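PDB 5M9N: tudor domain-containing protein 1 from Homo sapiens, which probably acts in the piRNA pathway to repress transposable elements during spermatogenesis, with Tudor domains that recognise arginine-methylated partners such as Piwi proteins. Local coordinates for residues Ser79-Ala84 and Leu131-Pro136. Residues are numbered along the deposited sequence; the frame is centred on the assembly and turned at random.
With EDO (1,2-ethanediol), chain D.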
loop_
_atom_site.group_PDB
_atom_site.type_symbol
_atom_site.label_atom_id
_atom_site.label_comp_id
_atom_site.label_asym_id
_atom_site.label_seq_id
_atom_site.Cartn_x
_atom_site.Cartn_y
_atom_site.Cartn_z
ATOM N N SER A 79 24.798 4.200 -11.497
ATOM C CA SER A 79 25.557 3.881 -10.275
ATOM C C SER A 79 25.802 4.991 -9.227
ATOM O O SER A 79 25.590 6.178 -9.473
ATOM C CB SER A 79 26.908 3.204 -10.657
ATOM O OG SER A 79 26.745 2.181 -11.642
ATOM N N ASP A 80 26.262 4.556 -8.050
ATOM C CA ASP A 80 26.519 5.424 -6.892
ATOM C C ASP A 80 25.225 6.029 -6.287
ATOM O O ASP A 80 25.308 6.963 -5.488
ATOM C CB ASP A 80 27.573 6.516 -7.222
ATOM C CG ASP A 80 28.556 6.796 -6.048
ATOM O OD1 ASP A 80 28.138 6.775 -4.857
ATOM O OD2 ASP A 80 29.763 7.040 -6.327
ATOM N N PHE A 81 24.042 5.492 -6.627
ATOM C CA PHE A 81 22.797 5.882 -5.927
ATOM C C PHE A 81 22.603 4.994 -4.691
ATOM O O PHE A 81 22.457 3.777 -4.772
ATOM C CB PHE A 81 21.568 5.902 -6.848
ATOM C CG PHE A 81 20.315 6.388 -6.163
ATOM C CD1 PHE A 81 20.298 7.617 -5.480
ATOM C CD2 PHE A 81 19.149 5.601 -6.156
ATOM C CE1 PHE A 81 19.135 8.065 -4.823
ATOM C CE2 PHE A 81 18.000 6.051 -5.501
ATOM C CZ PHE A 81 17.991 7.281 -4.846
ATOM N N TYR A 82 22.672 5.641 -3.542
ATOM C CA TYR A 82 22.561 5.021 -2.275
ATOM C C TYR A 82 21.612 5.887 -1.492
ATOM O O TYR A 82 22.046 6.765 -0.729
ATOM C CB TYR A 82 23.934 4.929 -1.562
ATOM C CG TYR A 82 24.859 3.920 -2.176
ATOM C CD1 TYR A 82 24.847 2.588 -1.768
ATOM C CD2 TYR A 82 25.776 4.302 -3.154
ATOM C CE1 TYR A 82 25.703 1.657 -2.357
ATOM C CE2 TYR A 82 26.646 3.384 -3.741
ATOM C CZ TYR A 82 26.603 2.065 -3.347
ATOM O OH TYR A 82 27.474 1.171 -3.936
ATOM N N PRO A 83 20.292 5.609 -1.615
ATOM C CA PRO A 83 19.323 6.318 -0.790
ATOM C C PRO A 83 19.446 5.998 0.693
ATOM O O PRO A 83 19.937 4.913 1.056
ATOM C CB PRO A 83 17.987 5.842 -1.366
ATOM C CG PRO A 83 18.263 4.489 -1.912
ATOM C CD PRO A 83 19.644 4.637 -2.506
ATOM N N ALA A 84 18.999 6.930 1.531
ATOM C CA ALA A 84 18.988 6.757 2.953
ATOM C C ALA A 84 17.756 6.027 3.348
ATOM O O ALA A 84 16.753 6.033 2.574
ATOM C CB ALA A 84 19.051 8.104 3.688
ATOM N N LEU A 131 16.942 0.792 -8.419
ATOM C CA LEU A 131 16.464 2.045 -7.805
ATOM C C LEU A 131 16.997 3.236 -8.601
ATOM O O LEU A 131 18.068 3.119 -9.130
ATOM C CB LEU A 131 16.842 2.166 -6.352
ATOM C CG LEU A 131 16.643 0.913 -5.484
ATOM C CD1 LEU A 131 17.340 1.088 -4.121
ATOM C CD2 LEU A 131 15.181 0.619 -5.324
ATOM N N CYS A 132 16.244 4.349 -8.612
ATOM C CA CYS A 132 16.389 5.590 -9.433
ATOM C C CYS A 132 16.089 6.640 -8.311
ATOM O O CYS A 132 15.165 6.425 -7.497
ATOM C CB CYS A 132 15.309 5.488 -10.717
ATOM S SG CYS A 132 14.181 6.747 -11.556
ATOM N N PRO A 133 16.810 7.780 -8.225
ATOM C CA PRO A 133 16.200 8.856 -7.389
ATOM C C PRO A 133 14.903 9.448 -7.980
ATOM O O PRO A 133 14.633 9.242 -9.158
ATOM C CB PRO A 133 17.272 9.927 -7.329
ATOM C CG PRO A 133 18.152 9.656 -8.503
ATOM C CD PRO A 133 18.102 8.204 -8.819
ATOM N N ILE A 134 14.117 10.113 -7.122
ATOM C CA ILE A 134 12.834 10.716 -7.481
ATOM C C ILE A 134 12.997 12.224 -7.407
ATOM O O ILE A 134 13.915 12.737 -6.749
ATOM C CB ILE A 134 11.663 10.223 -6.560
ATOM C CG1 ILE A 134 10.284 10.396 -7.252
ATOM C CG2 ILE A 134 11.717 10.884 -5.184
ATOM C CD1 ILE A 134 9.221 9.424 -6.769
ATOM N N ILE A 135 12.102 12.924 -8.081
ATOM C CA ILE A 135 11.999 14.393 -7.985
ATOM C C ILE A 135 10.655 14.814 -7.400
ATOM O O ILE A 135 9.707 14.040 -7.467
ATOM C CB ILE A 135 12.229 15.054 -9.332
ATOM C CG1 ILE A 135 11.286 14.467 -10.373
ATOM C CG2 ILE A 135 13.689 14.867 -9.730
ATOM C CD1 ILE A 135 11.137 15.383 -11.552
ATOM N N PRO A 136 10.559 16.039 -6.838
ATOM C CA PRO A 136 9.337 16.424 -6.126
ATOM C C PRO A 136 8.094 16.493 -7.026
ATOM O O PRO A 136 6.999 16.284 -6.524
ATOM C CB PRO A 136 9.668 17.817 -5.555
ATOM C CG PRO A 136 11.143 17.939 -5.665
ATOM C CD PRO A 136 11.483 17.177 -6.898
HETATM C C1 EDO D . 24.976 1.463 -6.695
HETATM O O1 EDO D . 24.367 2.559 -7.383
HETATM C C2 EDO D . 25.728 0.577 -7.674
HETATM O O2 EDO D . 24.896 0.315 -8.803
#
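Phe81 in the irregular loop 79-84 comes within 7.3 Å of Cys132, CA to CA, on the 131-136 segment, and no backbone hydrogen bond joins the two segments. With CG anti to the backbone N (chi1 -176°), the Phe81 side chain reaches the other segment, where Phe81 CE2 lies 3.4 Å from Pro133 N, over the ring face but offset toward its rim. Pro133 lies over this face of the Phe81 ring in a CH-pi contact: Pro133 CD sits 3.7 Å from the centroid and 6° off the normal, while Pro133 CB closes to 3.6 Å on Phe81 CE1. Pro83, two residues on, covers the opposite face with its CD, leaving the phenyl ring clasped between two prolines. This packing belongs to the Tudor barrel of an extended Tudor domain, in which strand 131-132 pairs with strand 88-92 as an edge of the antiparallel sheet. Leu131 adds an aliphatic flank, its CB 4.1 Å from Phe81 CD2 and its CD1 4.2 Å from Pro83 CG. Cys132 directs its side chain away from the loop into a disulfide with Cys72 of helix 58-73. At the backbone of Phe81, an ethanediol, probably a crystallisation additive, accepts a weak hydrogen bond at O1 from Phe81 N (3.0 Å).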